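Local coordinates for uncharacterized protein (Pseudomonas protegens, PDB 4KT3), which is a type VI secretion effector that hydrolyses glycosidic bonds of peptidoglycan, captured here in complex with its immunity protein, at residues L81-F85 and S117-F121; T74-A78 and G96-P100. All blocks are in the same frame, centred on the assembly; numbering follows the deposited sequence.

Overall arrangement
The four segments alternate along the chain: 74-78, then 81-85, then 96-100, then 117-121. Helix 76-81 and the loop after it therefore supply the first half of both contacts, and the centres of the contacts lie about 10 Å apart on the same side of the chain's centre. Interaction 1 is buried and ties the loop to helix 114-129, whereas interaction 2 lies at the surface and ties the start of helix 76-81 to strand 96-98. A probable hydrogen bond from Asn83 N to Ile77 O, 3.1 Å, connects the two directly. Together they join this short helix and its loop to helix 114-129 and the small two-stranded sheet, and interaction 2 also borders the immunity protein.

Interaction 1: residues L81-F85 and S117-F121; sequences LNNYF and SAQSF
Ser117 supplies the polar link of this contact. Its hydroxyl OG accepts a hydrogen bond from Tyr84 N, 3.2 Å long and fairly straight at 154°, and is also bonded to the carbonyl of Phe114, one turn earlier on helix 114-129. Its first torsion (chi1 78°) lays OG between the backbone N and the carbonyl carbon, where it can serve both partners. A serine fits here because its single small hydroxyl reaches the loop backbone without holding the helix off: Ser117 CB packs 3.3 Å from Asn82 O. Asn82 has positive phi, a conformation asparagine tolerates well, and turns the chain away from helix 76-81; its ND2 is held by the carbonyl of Phe111. Asn83 ND2 donates to the carbonyl of Ala109 on strand 108-110, while its OD1 takes a weak bond from Phe85 N and another from Met87 N, so the amide ties the loop both to that strand and to itself.

The apolar part centres on Phe85. Ser117 OG meets its ring at the edge, in plane, 3.5 Å from CD1, while CE1 comes 3.7 Å from Ala118 CB, a methyl small enough to admit the ring close to the helix. Phe121 CB lies over one face, toward the rim. The rings of Phe85 and Phe121 are nearly parallel (19°) but slid apart, centroids 5.3 Å, with little overlap. Leu62, Leu65 and Ala66 of helix 59-70 extend this packing.

The chemistry is that of a buried loop-to-helix joint: the serine hydroxyl gives Tyr84 N, otherwise weakly bonded to Asn82 O, a better acceptor, and Phe85 packs beside it against Ala118 and Phe121.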
ATOM      1  N   LEU A  81      -9.003 -10.032   8.237  1.00 14.20           N
ATOM      2  CA  LEU A  81      -9.449  -9.516   9.544  1.00 11.85           C
ATOM      3  C   LEU A  81     -10.408  -8.331   9.434  1.00 12.62           C
ATOM      4  O   LEU A  81     -10.853  -7.785  10.452  1.00 12.80           O
ATOM      5  CB  LEU A  81      -8.251  -9.112  10.408  1.00 14.40           C
ATOM      6  CG  LEU A  81      -7.099 -10.114  10.501  1.00 18.60           C
ATOM      7  CD1 LEU A  81      -6.016  -9.587  11.437  1.00 16.09           C
ATOM      8  CD2 LEU A  81      -7.569 -11.490  10.948  1.00 20.44           C
ATOM      9  N   ASN A  82     -10.738  -7.948   8.207  1.00 13.73           N
ATOM     10  CA  ASN A  82     -11.587  -6.783   7.942  1.00 11.96           C
ATOM     11  C   ASN A  82     -11.065  -5.518   8.601  1.00 10.84           C
ATOM     12  O   ASN A  82     -11.836  -4.621   8.919  1.00 12.42           O
ATOM     13  CB  ASN A  82     -13.035  -7.029   8.377  1.00 12.56           C
ATOM     14  CG  ASN A  82     -13.677  -8.164   7.636  1.00 16.93           C
ATOM     15  OD1 ASN A  82     -13.567  -8.270   6.418  1.00 24.71           O
ATOM     16  ND2 ASN A  82     -14.369  -9.022   8.363  1.00 18.92           N
ATOM     17  N   ASN A  83      -9.755  -5.444   8.810  1.00 12.21           N
ATOM     18  CA  ASN A  83      -9.183  -4.293   9.496  1.00 11.48           C
ATOM     19  C   ASN A  83      -8.541  -3.394   8.456  1.00 11.58           C
ATOM     20  O   ASN A  83      -7.343  -3.518   8.171  1.00 12.46           O
ATOM     21  CB  ASN A  83      -8.188  -4.761  10.554  1.00 12.18           C
ATOM     22  CG  ASN A  83      -7.590  -3.623  11.370  1.00 10.59           C
ATOM     23  OD1 ASN A  83      -7.776  -2.438  11.081  1.00 11.72           O
ATOM     24  ND2 ASN A  83      -6.825  -3.993  12.398  1.00 12.92           N
ATOM     25  N   TYR A  84      -9.353  -2.502   7.888  1.00 10.75           N
ATOM     26  CA  TYR A  84      -8.918  -1.675   6.756  1.00 11.69           C
ATOM     27  C   TYR A  84      -8.163  -0.418   7.189  1.00 11.23           C
ATOM     28  O   TYR A  84      -7.742   0.365   6.349  1.00 10.08           O
ATOM     29  CB  TYR A  84     -10.097  -1.339   5.839  1.00 11.23           C
ATOM     30  CG  TYR A  84     -10.572  -2.503   5.018  1.00 11.16           C
ATOM     31  CD1 TYR A  84     -11.399  -3.474   5.565  1.00 11.52           C
ATOM     32  CD2 TYR A  84     -10.208  -2.632   3.685  1.00 10.14           C
ATOM     33  CE1 TYR A  84     -11.838  -4.553   4.808  1.00 12.67           C
ATOM     34  CE2 TYR A  84     -10.639  -3.698   2.932  1.00 10.90           C
ATOM     35  CZ  TYR A  84     -11.448  -4.658   3.500  1.00 12.16           C
ATOM     36  OH  TYR A  84     -11.874  -5.734   2.740  1.00 16.55           O
ATOM     37  N   PHE A  85      -7.958  -0.249   8.494  1.00 11.25           N
ATOM     38  CA  PHE A  85      -7.201   0.893   9.011  1.00  9.59           C
ATOM     39  C   PHE A  85      -5.983   0.432   9.798  1.00 11.83           C
ATOM     40  O   PHE A  85      -5.323   1.233  10.472  1.00 13.86           O
ATOM     41  CB  PHE A  85      -8.142   1.798   9.831  1.00 11.86           C
ATOM     42  CG  PHE A  85      -9.159   2.484   8.965  1.00 10.71           C
ATOM     43  CD1 PHE A  85     -10.317   1.821   8.585  1.00 11.18           C
ATOM     44  CD2 PHE A  85      -8.926   3.756   8.463  1.00 11.76           C
ATOM     45  CE1 PHE A  85     -11.217   2.409   7.736  1.00 12.74           C
ATOM     46  CE2 PHE A  85      -9.847   4.358   7.618  1.00 11.64           C
ATOM     47  CZ  PHE A  85     -10.990   3.676   7.255  1.00 12.34           C
ATOM     48  N   SER A 117     -14.464  -1.387  11.003  1.00 10.32           N
ATOM     49  CA  SER A 117     -13.088  -0.923  11.168  1.00 10.93           C
ATOM     50  C   SER A 117     -13.026   0.601  11.035  1.00 10.62           C
ATOM     51  O   SER A 117     -12.239   1.257  11.751  1.00 11.20           O
ATOM     52  CB  SER A 117     -12.099  -1.652  10.228  1.00 10.48           C
ATOM     53  OG  SER A 117     -12.120  -1.185   8.885  1.00 11.60           O
ATOM     54  N   ALA A 118     -13.861   1.156  10.150  1.00  9.29           N
ATOM     55  CA  ALA A 118     -13.922   2.603   9.956  1.00 10.20           C
ATOM     56  C   ALA A 118     -14.534   3.278  11.190  1.00 10.58           C
ATOM     57  O   ALA A 118     -14.078   4.342  11.622  1.00 12.26           O
ATOM     58  CB  ALA A 118     -14.722   2.950   8.693  1.00 11.26           C
ATOM     59  N   GLN A 119     -15.578   2.671  11.745  1.00  9.89           N
ATOM     60  CA  GLN A 119     -16.193   3.180  12.970  1.00 11.10           C
ATOM     61  C   GLN A 119     -15.212   3.119  14.155  1.00 10.69           C
ATOM     62  O   GLN A 119     -15.241   3.970  15.052  1.00 13.36           O
ATOM     63  CB  GLN A 119     -17.483   2.395  13.264  1.00 12.89           C
ATOM     64  CG  GLN A 119     -18.579   2.645  12.226  1.00 16.84           C
ATOM     65  CD  GLN A 119     -19.798   1.773  12.398  1.00 25.01           C
ATOM     66  OE1 GLN A 119     -19.737   0.669  12.919  1.00 26.88           O
ATOM     67  NE2 GLN A 119     -20.931   2.286  11.950  1.00 32.69           N
ATOM     68  N   SER A 120     -14.350   2.110  14.147  1.00 10.25           N
ATOM     69  CA  SER A 120     -13.335   1.965  15.177  1.00 12.09           C
ATOM     70  C   SER A 120     -12.338   3.113  15.081  1.00  9.56           C
ATOM     71  O   SER A 120     -12.005   3.762  16.097  1.00 11.74           O
ATOM     72  CB  SER A 120     -12.626   0.631  15.011  1.00  9.82           C
ATOM     73  OG  SER A 120     -11.710   0.417  16.067  1.00 10.66           O
ATOM     74  N   PHE A 121     -11.851   3.358  13.869  1.00 10.12           N
ATOM     75  CA  PHE A 121     -10.988   4.507  13.606  1.00 11.83           C
ATOM     76  C   PHE A 121     -11.648   5.800  14.097  1.00 11.16           C
ATOM     77  O   PHE A 121     -11.024   6.602  14.799  1.00 12.92           O
ATOM     78  CB  PHE A 121     -10.660   4.630  12.111  1.00 11.65           C
ATOM     79  CG  PHE A 121      -9.995   5.921  11.770  1.00 10.83           C
ATOM     80  CD1 PHE A 121      -8.645   6.104  12.014  1.00 11.32           C
ATOM     81  CD2 PHE A 121     -10.727   6.979  11.288  1.00 12.31           C
ATOM     82  CE1 PHE A 121      -8.037   7.313  11.757  1.00 12.36           C
ATOM     83  CE2 PHE A 121     -10.125   8.188  11.030  1.00 13.15           C
ATOM     84  CZ  PHE A 121      -8.778   8.354  11.259  1.00 11.76           C
TER

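Interaction 2: residues T74-A78 and G96-P100; sequences TGRIA and GAEAP
Arg76 and Glu98 meet head-on in a salt bridge. Both terminal nitrogens of Arg76 converge on one oxygen, Glu98 OE1, which sits 2.9 Å from NH1 and 2.9 Å from NH2. Because a single atom fills the fork, neither bond is straight; the NH1 bond bends to 140°. The oxygen lies near the guanidinium plane and receives NH1 on its syn side and NH2 nearly along its C-O bond, while the two flat groups are almost coplanar, 19° apart. Arg76 runs out extended and then bends at chi3 (70°), which turns its end to the carboxylate; the fully extended Glu98 reaches back from the strand. The long, flexible chain of arginine suits a helix start that must bridge to a strand. NH1 is shared, since it also forms a salt bridge with Glu80 one turn further along the helix, so the guanidinium lies between two acids and its positive charge is probably stabilised.

Pro100 completes the contact. Its CA lies at the edge of the guanidinium, 4.1 Å from NH2, and its CB touches Ile77 CD1 at 4.0 Å, so the compact apolar ring packs between the guanidinium edge and the end of Ile77.

Gly75 occupies the N-cap position of helix 76-81, and the first turn of that helix, with Arg76 and Ile77, faces the end of strand 96-98. Val108 of the antiparallel partner strand 108-110 touches both Ile77 and Pro100. Arg76 packs against Asp49 and Pro100 against Asn70 of the immunity chain, placing this helix-to-strand bridge at the effector-immunity interface.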
ATOM      1  N   THR A  74      -5.919  -5.077  -0.661  1.00  9.94           N
ATOM      2  CA  THR A  74      -5.194  -6.305  -0.996  1.00 10.48           C
ATOM      3  C   THR A  74      -4.374  -6.901   0.146  1.00  9.75           C
ATOM      4  O   THR A  74      -3.935  -8.049   0.054  1.00 11.01           O
ATOM      5  CB  THR A  74      -4.308  -6.130  -2.244  1.00 10.04           C
ATOM      6  OG1 THR A  74      -3.212  -5.234  -1.984  1.00 11.21           O
ATOM      7  CG2 THR A  74      -5.134  -5.620  -3.415  1.00 11.05           C
ATOM      8  N   GLY A  75      -4.159  -6.140   1.220  1.00 10.04           N
ATOM      9  CA  GLY A  75      -3.396  -6.651   2.343  1.00 10.34           C
ATOM     10  C   GLY A  75      -4.151  -7.701   3.132  1.00 10.66           C
ATOM     11  O   GLY A  75      -5.383  -7.681   3.174  1.00 11.23           O
ATOM     12  N   ARG A  76      -3.411  -8.594   3.784  1.00 13.96           N
ATOM     13  CA  ARG A  76      -3.998  -9.683   4.547  1.00 15.67           C
ATOM     14  C   ARG A  76      -4.847  -9.215   5.734  1.00 13.63           C
ATOM     15  O   ARG A  76      -5.905  -9.771   6.007  1.00 16.16           O
ATOM     16  CB  ARG A  76      -2.893 -10.610   5.058  1.00 18.19           C
ATOM     17  CG  ARG A  76      -3.415 -11.886   5.670  1.00 23.24           C
ATOM     18  CD  ARG A  76      -2.313 -12.640   6.395  1.00 22.50           C
ATOM     19  NE  ARG A  76      -1.890 -11.960   7.617  1.00 27.89           N
ATOM     20  CZ  ARG A  76      -2.547 -12.006   8.777  1.00 27.92           C
ATOM     21  NH1 ARG A  76      -3.682 -12.689   8.888  1.00 28.56           N
ATOM     22  NH2 ARG A  76      -2.075 -11.356   9.835  1.00 32.78           N
ATOM     23  N   ILE A  77      -4.378  -8.210   6.454  1.00 13.76           N
ATOM     24  CA  ILE A  77      -5.112  -7.728   7.619  1.00 14.30           C
ATOM     25  C   ILE A  77      -6.505  -7.237   7.203  1.00 12.70           C
ATOM     26  O   ILE A  77      -7.493  -7.419   7.916  1.00 12.80           O
ATOM     27  CB  ILE A  77      -4.275  -6.638   8.362  1.00 14.78           C
ATOM     28  CG1 ILE A  77      -3.088  -7.318   9.064  1.00 17.94           C
ATOM     29  CG2 ILE A  77      -5.122  -5.849   9.334  1.00 19.43           C
ATOM     30  CD1 ILE A  77      -1.970  -6.356   9.439  1.00 20.39           C
ATOM     31  N   ALA A  78      -6.590  -6.634   6.028  1.00 10.69           N
ATOM     32  CA  ALA A  78      -7.876  -6.192   5.514  1.00 12.36           C
ATOM     33  C   ALA A  78      -8.698  -7.382   5.035  1.00 11.24           C
ATOM     34  O   ALA A  78      -9.867  -7.543   5.423  1.00 12.38           O
ATOM     35  CB  ALA A  78      -7.674  -5.194   4.409  1.00 12.83           C
ATOM     36  N   GLY A  96     -11.813  -9.517  17.965  1.00 15.69           N
ATOM     37  CA  GLY A  96     -10.662 -10.340  18.289  1.00 18.22           C
ATOM     38  C   GLY A  96      -9.383  -9.588  17.965  1.00 15.65           C
ATOM     39  O   GLY A  96      -9.430  -8.418  17.581  1.00 15.35           O
ATOM     40  N   ALA A  97      -8.248 -10.271  18.104  1.00 18.84           N
ATOM     41  CA  ALA A  97      -6.933  -9.680  17.854  1.00 17.18           C
ATOM     42  C   ALA A  97      -5.941 -10.771  17.472  1.00 20.58           C
ATOM     43  O   ALA A  97      -6.071 -11.914  17.910  1.00 21.93           O
ATOM     44  CB  ALA A  97      -6.439  -8.950  19.100  1.00 17.99           C
ATOM     45  N   GLU A  98      -4.936 -10.395  16.684  1.00 23.59           N
ATOM     46  CA  GLU A  98      -3.948 -11.332  16.170  1.00 26.89           C
ATOM     47  C   GLU A  98      -2.623 -10.610  15.903  1.00 29.98           C
ATOM     48  O   GLU A  98      -2.613  -9.456  15.483  1.00 28.15           O
ATOM     49  CB  GLU A  98      -4.524 -11.903  14.886  1.00 32.26           C
ATOM     50  CG  GLU A  98      -3.650 -12.801  14.099  1.00 40.74           C
ATOM     51  CD  GLU A  98      -4.309 -13.134  12.785  1.00 40.97           C
ATOM     52  OE1 GLU A  98      -3.783 -12.697  11.748  1.00 32.30           O
ATOM     53  OE2 GLU A  98      -5.371 -13.797  12.797  1.00 41.89           O
ATOM     54  N   ALA A  99      -1.498 -11.274  16.139  1.00 34.01           N
ATOM     55  CA  ALA A  99      -0.211 -10.681  15.797  1.00 40.02           C
ATOM     56  C   ALA A  99      -0.054 -10.708  14.274  1.00 46.04           C
ATOM     57  O   ALA A  99      -0.435 -11.688  13.636  1.00 45.90           O
ATOM     58  CB  ALA A  99       0.926 -11.442  16.475  1.00 39.43           C
ATOM     59  N   PRO A 100       0.479  -9.626  13.677  1.00 46.87           N
ATOM     60  CA  PRO A 100       0.758  -9.699  12.238  1.00 54.42           C
ATOM     61  C   PRO A 100       2.141 -10.277  11.966  1.00 55.42           C
ATOM     62  O   PRO A 100       2.970 -10.242  12.876  1.00 57.31           O
ATOM     63  CB  PRO A 100       0.695  -8.237  11.800  1.00 54.53           C
ATOM     64  CG  PRO A 100       1.162  -7.471  12.995  1.00 53.29           C
ATOM     65  CD  PRO A 100       0.798  -8.294  14.226  1.00 50.23           C
TER